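Long-range contacts in aldose 1-epimerase (Escherichia coli, PDB 3NRE), which probably catalyses the interconversion of the alpha and beta anomers of aldose sugars, as an aldose 1-epimerase: residues Y5-H9 and H97-L102; S11-D15 and G25-D29; A221-T227 and E283-E289. All blocks are in the same frame, centred on the assembly; numbering follows the deposited sequence. Where two conformers were deposited one is given.

The three contacts grade from the periphery toward the interior. Contact 1 is a surface contact, its centre about 21 Å from that of the chain; contacts 2 and 3, at about 19 and 13 Å, are partly buried. Contacts 1 and 2 share the four-stranded N-terminal sheet: Leu-7 and Leu-14 pair through their backbones, and Thr-6 OG1 meets Asp-15 OD1. Contacts 1 and 3 both reach the nine-stranded sheet, with no touch between them. Contacts 2 and 3 touch by packing, Arg-28 and Leu-12 against Val-288. Chemistry follows place: isolated bonds to a turn in contact 1, a hairpin with an indole cluster in contact 2, regular strand pairing in contact 3.

Contact 1: Y5-H9 and H97-L102; sequences YTLSH and HSDDSL
Leu-7 plugs the tight part of this contact by setting its CD2 methyl into the turn 98-101, 3.2 Å from Ser-98 O. At the edge of the imidazole, Leu-7 CD2 is also 3.5 Å from His-97 CD2. That ring is oriented by its NE2-H, which donates to Thr-6 O over 2.9 Å; the oxygen lies in the imidazole plane, whereas the nitrogen stands above the carbonyl plane. Tyr-5 puts CB over one face of His-97 and turns a ring edge toward it, the planes 88° apart in an offset edge-to-face pair. The buried Leu-102 crosses Tyr-5 at about a right angle, its CD1 3.7 Å from Tyr-5 CG.

The other end is looser: Ser-8 and Asp-99 are exposed there, whereas Leu-7 is buried like Leu-102. Ser-8 N donates to Asp-99 O at 2.9 Å. A water also donates to that oxygen, but it lies unusually close to Ser-8 OG, which leaves this half of a bridge doubtful. His-9 and Asp-100 merely lie side by side and coplanar, His-9 ND1 to Asp-100 OD2 being 3.7 Å.

Strand 4-9 thus borders the hairpin turn between strands 93-97 and 101-109. Its Leu-7 continues onto Leu-123 of strand 114-123, while its backbone pairs on to strand 12-17.

Contact 2: S11-D15 and G25-D29; sequences SLKLD and GFWRD
This is the antiparallel pairing of a beta hairpin, strands 12-17 and 22-28, in the middle of the four-stranded N-terminal sheet. The short strand axes run at 172° to each other, 4.7 Å apart at closest approach. Lys-13 and Trp-27 form a hydrogen-bonded pair with both bonds made, Trp-27 N to Lys-13 O measuring 2.9 Å. At Asp-15 and Gly-25 the pairing is uneven: Asp-15 N to Gly-25 O is 2.9 Å, but the return bond from Gly-25 N to Asp-15 O is weak. Past the strand end Asp-29 N still donates to Ser-11 O, and a water bridges that oxygen to Asp-29 O.

The face bearing Lys-13, Asp-15 and Trp-27 is organised round the indole. Because Trp-27 CG lies anti to the carbonyl carbon (chi1 -58°), the ring folds back along its own strand and rests on Gly-25, whose CA stands 3.3 Å above the indole plane, toward the rim; the lack of a side chain there leaves room for the indole. Lys-13 comes over the opposite face: its chain bends at chi3, bringing CE within 3.7 Å of Trp-27 CE3, and NZ makes an off-centre cation-pi contact, 5.0 Å from the centroid of the six-membered ring. That ammonium also hydrogen-bonds a PEG molecule, probably from the crystallisation liquor. Asp-15 approaches the indole edge, its carboxylate turned 80° to the ring; OD2 forms a salt bridge with Lys-39 and OD1 a hydrogen bond with Thr-6, which together would hold the group in place.

On the other face Phe-26 lies between two leucines. Leu-14 CD1 is 3.9 Å from Phe-26 CD1, and Leu-12 CD2 approaches CE1 obliquely. These three side chains pack onto the nine-stranded sheet, meeting Leu-123, Phe-121 and Leu-128 of strands 114-123 and 127-136, while Arg-28 touches Val-288 and Trp-290 of strand 279-290.

Contact 3: A221-T227 and E283-E289; sequences AIIMETT and EMSLRVE
Ile-223 and Arg-287 grip each other through two backbone hydrogen bonds, each 2.8 Å from N to O. The same doubly bonded pairing recurs at Ala-221 with Glu-289, Glu-225 with Ser-285 and Thr-227 with Glu-283, giving eight bonds. Most are nearly straight; the exception is Glu-283 N to Thr-227 O, bent to 138° at the hydrogen. Along strand 283-289 a salt bridge adds to this, Arg-287 NH1 to Glu-289 OE1 at 3.0 Å, with OE1 met on its anti side, well out of the carboxylate plane. Glu-289 OE2 has a second cationic partner in Arg-212, so this carboxylate links two arginines. Arg-287 also gives NE to a water that donates to Glu-225 OE2, tying the strands together on the face of Glu-225, Ser-285, Arg-287 and Glu-289. Two further waters span them, one from Ile-223 O to Ser-285 OG, the other joining Thr-227 OG1 to Glu-283 OE2.

The strands are neighbours in the middle of the nine-stranded antiparallel sheet of the galactose mutarotase-like beta-sandwich, and their short axes run at 155°, an evident twist. Strand 283-289 bonds onward to strand 127-136, and strand 221-227 to strand 210-215.

On this mixed face Ile-223 lies alongside Arg-287, with CG1 3.9 Å from NH2, and covers part of one face of the guanidinium. The opposite face is largely apolar. Leu-286, its CG turned beside its own backbone N (chi1 -58°), leans toward Met-224, its CD2 3.9 Å from Met-224 CB. Ile-222 CG2 touches Leu-286 CB at 4.0 Å. Farther out, the selenomethionines Met-224 and Met-284 press with Thr-226 on Pro-255 of strand 250-256, in the facing sheet, while Ile-222 and Val-288 rest on Leu-33. Thr-226 OG1 hydrogen-bonds Gly-209 O and Ala-230 N.

Contact 1: Y5-H9 and H97-L102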
# COMPACT_ATOMS: atom_id res chain seq x y z
N TYR A 5 -13.81 0.53 13.82
CA TYR A 5 -13.25 1.31 14.93
C TYR A 5 -13.03 2.73 14.45
O TYR A 5 -12.45 2.93 13.40
CB TYR A 5 -11.87 0.73 15.35
CG TYR A 5 -11.93 -0.73 15.73
CD1 TYR A 5 -12.28 -1.09 17.00
CD2 TYR A 5 -11.67 -1.74 14.80
CE1 TYR A 5 -12.39 -2.43 17.36
CE2 TYR A 5 -11.74 -3.10 15.18
CZ TYR A 5 -12.14 -3.40 16.46
OH TYR A 5 -12.25 -4.72 16.88
N THR A 6 -13.49 3.71 15.22
CA THR A 6 -13.35 5.11 14.84
C THR A 6 -12.35 5.79 15.78
O THR A 6 -12.42 5.58 16.98
CB THR A 6 -14.65 5.82 14.91
OG1 THR A 6 -15.52 5.20 13.96
CG2 THR A 6 -14.51 7.35 14.60
N LEU A 7 -11.46 6.58 15.19
CA LEU A 7 -10.54 7.47 15.94
C LEU A 7 -10.82 8.87 15.52
O LEU A 7 -11.17 9.12 14.40
CB LEU A 7 -9.09 7.21 15.54
CG LEU A 7 -8.51 5.84 15.70
CD1 LEU A 7 -7.01 5.94 15.48
CD2 LEU A 7 -8.86 5.35 17.10
N SER A 8 -10.57 9.83 16.40
CA SER A 8 -10.68 11.19 15.99
C SER A 8 -9.76 12.10 16.81
O SER A 8 -9.41 11.77 17.94
CB SER A 8 -12.13 11.68 16.08
OG SER A 8 -12.66 11.61 17.39
N HIS A 9 -9.37 13.20 16.19
CA HIS A 9 -8.66 14.27 16.88
C HIS A 9 -8.95 15.54 16.13
O HIS A 9 -8.63 15.65 14.94
CB HIS A 9 -7.17 13.99 16.86
CG HIS A 9 -6.38 14.74 17.89
ND1 HIS A 9 -5.70 14.11 18.91
CD2 HIS A 9 -6.11 16.06 18.03
CE1 HIS A 9 -5.08 15.01 19.66
NE2 HIS A 9 -5.32 16.21 19.15
N HIS A 97 -7.61 0.30 21.66
CA HIS A 97 -8.40 1.33 20.99
C HIS A 97 -8.65 2.42 21.97
O HIS A 97 -9.25 2.21 23.01
CB HIS A 97 -9.72 0.73 20.47
CG HIS A 97 -10.59 1.70 19.71
ND1 HIS A 97 -11.95 1.47 19.53
CD2 HIS A 97 -10.32 2.87 19.08
CE1 HIS A 97 -12.47 2.45 18.81
NE2 HIS A 97 -11.52 3.32 18.52
N SER A 98 -8.16 3.61 21.63
CA SER A 98 -8.42 4.80 22.41
C SER A 98 -8.99 5.86 21.49
O SER A 98 -9.22 5.60 20.31
CB SER A 98 -7.11 5.30 23.06
OG SER A 98 -6.35 6.04 22.13
N ASP A 99 -9.22 7.05 22.02
CA ASP A 99 -9.80 8.09 21.19
C ASP A 99 -9.01 8.42 19.92
O ASP A 99 -9.62 8.67 18.90
CB ASP A 99 -10.06 9.36 22.01
CG ASP A 99 -11.23 9.19 22.98
OD1 ASP A 99 -12.03 8.22 22.83
OD2 ASP A 99 -11.34 10.05 23.88
N ASP A 100 -7.68 8.37 19.98
CA ASP A 100 -6.84 8.76 18.85
C ASP A 100 -5.81 7.70 18.45
O ASP A 100 -4.90 8.00 17.68
CB ASP A 100 -6.13 10.10 19.16
CG ASP A 100 -5.24 10.03 20.42
OD1 ASP A 100 -5.00 8.92 20.95
OD2 ASP A 100 -4.79 11.10 20.90
N SER A 101 -5.95 6.47 18.97
CA SER A 101 -5.08 5.35 18.57
C SER A 101 -5.79 3.98 18.53
O SER A 101 -6.79 3.72 19.22
CB SER A 101 -3.87 5.26 19.51
OG SER A 101 -4.26 4.68 20.75
N LEU A 102 -5.26 3.12 17.67
CA LEU A 102 -5.78 1.78 17.46
C LEU A 102 -4.60 0.87 17.11
O LEU A 102 -3.68 1.29 16.39
CB LEU A 102 -6.79 1.79 16.28
CG LEU A 102 -7.42 0.44 15.93
CD1 LEU A 102 -8.47 0.03 16.95
CD2 LEU A 102 -8.04 0.50 14.55
O HOH W 1 -12.35 9.62 18.95

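Contact 2: S11-D15 and G25-D29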
# COMPACT_ATOMS: atom_id res chain seq x y z
N SER A 11 -10.57 17.94 13.90
CA SER A 11 -11.50 17.80 12.78
C SER A 11 -11.21 16.52 11.98
O SER A 11 -11.91 16.22 11.01
CB SER A 11 -11.44 19.04 11.86
OG SER A 11 -10.20 19.14 11.17
N LEU A 12 -10.17 15.80 12.39
CA LEU A 12 -9.78 14.54 11.65
C LEU A 12 -10.46 13.33 12.23
O LEU A 12 -10.54 13.18 13.44
CB LEU A 12 -8.29 14.25 11.74
CG LEU A 12 -7.34 15.15 10.97
CD1 LEU A 12 -5.92 14.54 11.11
CD2 LEU A 12 -7.74 15.31 9.52
N LYS A 13 -10.92 12.46 11.35
CA LYS A 13 -11.63 11.24 11.76
C LYS A 13 -11.15 10.11 10.87
O LYS A 13 -10.99 10.29 9.67
CB LYS A 13 -13.12 11.40 11.58
CG LYS A 13 -13.90 10.18 12.15
CD LYS A 13 -15.42 10.39 12.20
CE LYS A 13 -16.06 10.23 10.85
NZ LYS A 13 -17.60 10.01 10.91
N LEU A 14 -10.93 8.96 11.49
CA LEU A 14 -10.49 7.76 10.79
C LEU A 14 -11.38 6.58 11.18
O LEU A 14 -11.63 6.34 12.35
CB LEU A 14 -9.04 7.44 11.20
CG LEU A 14 -8.30 6.30 10.49
CD1 LEU A 14 -7.85 6.76 9.13
CD2 LEU A 14 -7.11 5.72 11.33
N ASP A 15 -11.81 5.81 10.20
CA ASP A 15 -12.50 4.53 10.45
C ASP A 15 -11.61 3.38 9.96
O ASP A 15 -11.04 3.47 8.87
CB ASP A 15 -13.81 4.48 9.65
CG ASP A 15 -14.94 5.28 10.29
OD1 ASP A 15 -14.77 5.88 11.40
OD2 ASP A 15 -16.08 5.26 9.72
N GLY A 25 -12.25 4.97 6.06
CA GLY A 25 -12.43 6.40 5.82
C GLY A 25 -11.39 7.20 6.55
O GLY A 25 -10.92 6.81 7.60
N PHE A 26 -11.04 8.35 5.97
CA PHE A 26 -10.18 9.33 6.58
C PHE A 26 -10.67 10.68 6.08
O PHE A 26 -10.70 10.93 4.86
CB PHE A 26 -8.72 9.07 6.15
CG PHE A 26 -7.72 9.98 6.78
CD1 PHE A 26 -7.90 10.47 8.06
CD2 PHE A 26 -6.54 10.28 6.12
CE1 PHE A 26 -6.94 11.33 8.64
CE2 PHE A 26 -5.59 11.12 6.70
CZ PHE A 26 -5.77 11.65 7.93
N TRP A 27 -11.13 11.51 7.02
CA TRP A 27 -11.80 12.76 6.71
C TRP A 27 -11.30 13.92 7.57
O TRP A 27 -10.80 13.72 8.67
CB TRP A 27 -13.30 12.67 6.98
CG TRP A 27 -14.08 11.62 6.28
CD1 TRP A 27 -14.77 11.75 5.08
CD2 TRP A 27 -14.34 10.28 6.75
NE1 TRP A 27 -15.39 10.56 4.79
CE2 TRP A 27 -15.14 9.65 5.78
CE3 TRP A 27 -14.00 9.58 7.90
CZ2 TRP A 27 -15.65 8.36 5.95
CZ3 TRP A 27 -14.46 8.26 8.05
CH2 TRP A 27 -15.30 7.69 7.09
N ARG A 28 -11.37 15.11 6.99
CA ARG A 28 -11.20 16.35 7.73
C ARG A 28 -12.55 17.02 7.63
O ARG A 28 -12.98 17.35 6.53
CB ARG A 28 -10.11 17.21 7.13
CG ARG A 28 -9.72 18.38 8.02
CD ARG A 28 -9.27 19.54 7.19
NE ARG A 28 -10.28 19.92 6.20
CZ ARG A 28 -10.04 20.06 4.91
NH1 ARG A 28 -8.81 19.88 4.45
NH2 ARG A 28 -11.02 20.40 4.09
N ASP A 29 -13.26 17.14 8.76
CA ASP A 29 -14.67 17.55 8.73
C ASP A 29 -15.38 16.56 7.80
O ASP A 29 -15.19 15.35 7.98
CB ASP A 29 -14.84 19.04 8.31
CG ASP A 29 -14.37 20.00 9.37
OD1 ASP A 29 -14.62 19.67 10.56
OD2 ASP A 29 -13.77 21.05 9.05
O HOH W 2 -14.01 14.39 10.19

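Contact 3: A221-T227 and E283-E289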
# COMPACT_ATOMS: atom_id res chain seq x y z
N ALA A 221 -3.36 19.87 0.51
CA ALA A 221 -2.45 18.85 -0.01
C ALA A 221 -2.26 17.85 1.13
O ALA A 221 -2.43 18.20 2.31
CB ALA A 221 -1.11 19.44 -0.41
N ILE A 222 -1.89 16.63 0.78
CA ILE A 222 -1.50 15.59 1.73
C ILE A 222 -0.04 15.31 1.50
O ILE A 222 0.37 15.12 0.35
CB ILE A 222 -2.27 14.26 1.51
CG1 ILE A 222 -3.74 14.44 1.83
CG2 ILE A 222 -1.66 13.13 2.35
CD1 ILE A 222 -4.49 13.15 1.95
N ILE A 223 0.72 15.31 2.59
CA ILE A 223 2.16 15.06 2.58
C ILE A 223 2.35 13.67 3.12
O ILE A 223 2.02 13.37 4.26
CB ILE A 223 2.96 15.99 3.51
CG1 ILE A 223 2.88 17.43 3.04
CG2 ILE A 223 4.42 15.51 3.67
CD1 ILE A 223 3.38 17.64 1.68
N MSE A 224 2.88 12.82 2.25
CA MSE A 224 3.17 11.42 2.58
C MSE A 224 4.66 11.28 2.88
O MSE A 224 5.50 11.71 2.08
CB MSE A 224 2.78 10.46 1.43
CG MSE A 224 3.31 9.00 1.61
SE MSE A 224 2.84 7.57 0.31
CE MSE A 224 0.96 7.76 0.16
N GLU A 225 4.97 10.65 4.03
CA GLU A 225 6.35 10.37 4.45
C GLU A 225 6.44 8.94 4.97
O GLU A 225 5.53 8.45 5.62
CB GLU A 225 6.83 11.32 5.56
CG GLU A 225 6.97 12.74 5.09
CD GLU A 225 7.58 13.68 6.15
OE1 GLU A 225 8.40 13.25 7.00
OE2 GLU A 225 7.21 14.86 6.10
N THR A 226 7.50 8.25 4.60
CA THR A 226 7.71 6.88 5.08
C THR A 226 9.03 6.77 5.86
O THR A 226 10.04 7.49 5.57
CB THR A 226 7.75 5.87 3.91
OG1 THR A 226 8.69 6.37 2.93
CG2 THR A 226 6.33 5.64 3.31
N THR A 227 9.03 5.90 6.87
CA THR A 227 10.24 5.66 7.69
C THR A 227 10.38 4.18 7.99
O THR A 227 9.48 3.59 8.57
CB THR A 227 10.18 6.38 9.08
OG1 THR A 227 9.80 7.74 8.89
CG2 THR A 227 11.53 6.33 9.78
N GLU A 283 6.78 2.68 8.66
CA GLU A 283 5.75 3.63 9.03
C GLU A 283 5.40 4.48 7.81
O GLU A 283 6.26 4.81 7.01
CB GLU A 283 6.30 4.51 10.16
CG GLU A 283 5.39 5.60 10.65
CD GLU A 283 6.12 6.61 11.52
OE1 GLU A 283 6.51 6.21 12.64
OE2 GLU A 283 6.32 7.77 11.07
N MSE A 284 4.12 4.82 7.66
CA MSE A 284 3.69 5.79 6.66
C MSE A 284 2.97 6.87 7.43
O MSE A 284 2.13 6.53 8.26
CB MSE A 284 2.73 5.12 5.70
CG MSE A 284 1.97 6.07 4.76
SE MSE A 284 0.75 5.27 3.55
CE MSE A 284 -0.65 4.68 4.73
N SER A 285 3.27 8.14 7.16
CA SER A 285 2.46 9.20 7.70
C SER A 285 1.82 10.01 6.58
O SER A 285 2.40 10.18 5.50
CB SER A 285 3.26 10.07 8.65
OG SER A 285 4.21 10.89 7.99
N LEU A 286 0.57 10.44 6.84
CA LEU A 286 -0.14 11.32 5.91
C LEU A 286 -0.50 12.58 6.66
O LEU A 286 -1.29 12.54 7.59
CB LEU A 286 -1.40 10.62 5.39
CG LEU A 286 -1.22 9.27 4.66
CD1 LEU A 286 -2.60 8.65 4.35
CD2 LEU A 286 -0.36 9.44 3.42
N ARG A 287 0.04 13.72 6.24
CA ARG A 287 -0.19 14.97 6.92
C ARG A 287 -1.00 15.89 6.04
O ARG A 287 -0.65 16.09 4.87
CB ARG A 287 1.13 15.64 7.32
CG ARG A 287 0.95 16.97 8.00
CD ARG A 287 2.21 17.46 8.74
NE ARG A 287 3.33 17.66 7.82
CZ ARG A 287 3.50 18.72 7.03
NH1 ARG A 287 2.62 19.72 6.99
NH2 ARG A 287 4.57 18.78 6.25
N VAL A 288 -2.07 16.49 6.59
CA VAL A 288 -2.89 17.40 5.81
C VAL A 288 -2.38 18.80 6.00
O VAL A 288 -2.14 19.22 7.14
CB VAL A 288 -4.38 17.39 6.23
CG1 VAL A 288 -5.24 18.09 5.16
CG2 VAL A 288 -4.86 15.99 6.45
N GLU A 289 -2.21 19.54 4.91
CA GLU A 289 -1.86 20.94 5.05
C GLU A 289 -2.63 21.83 4.10
O GLU A 289 -3.08 21.42 3.02
CB GLU A 289 -0.34 21.16 4.94
CG GLU A 289 0.30 20.78 3.65
CD GLU A 289 1.76 21.29 3.53
OE1 GLU A 289 2.44 21.43 4.56
OE2 GLU A 289 2.22 21.54 2.39
O HOH W 3 3.54 13.16 6.46
O HOH W 4 7.08 8.54 8.28
O HOH W 5 4.56 15.35 7.49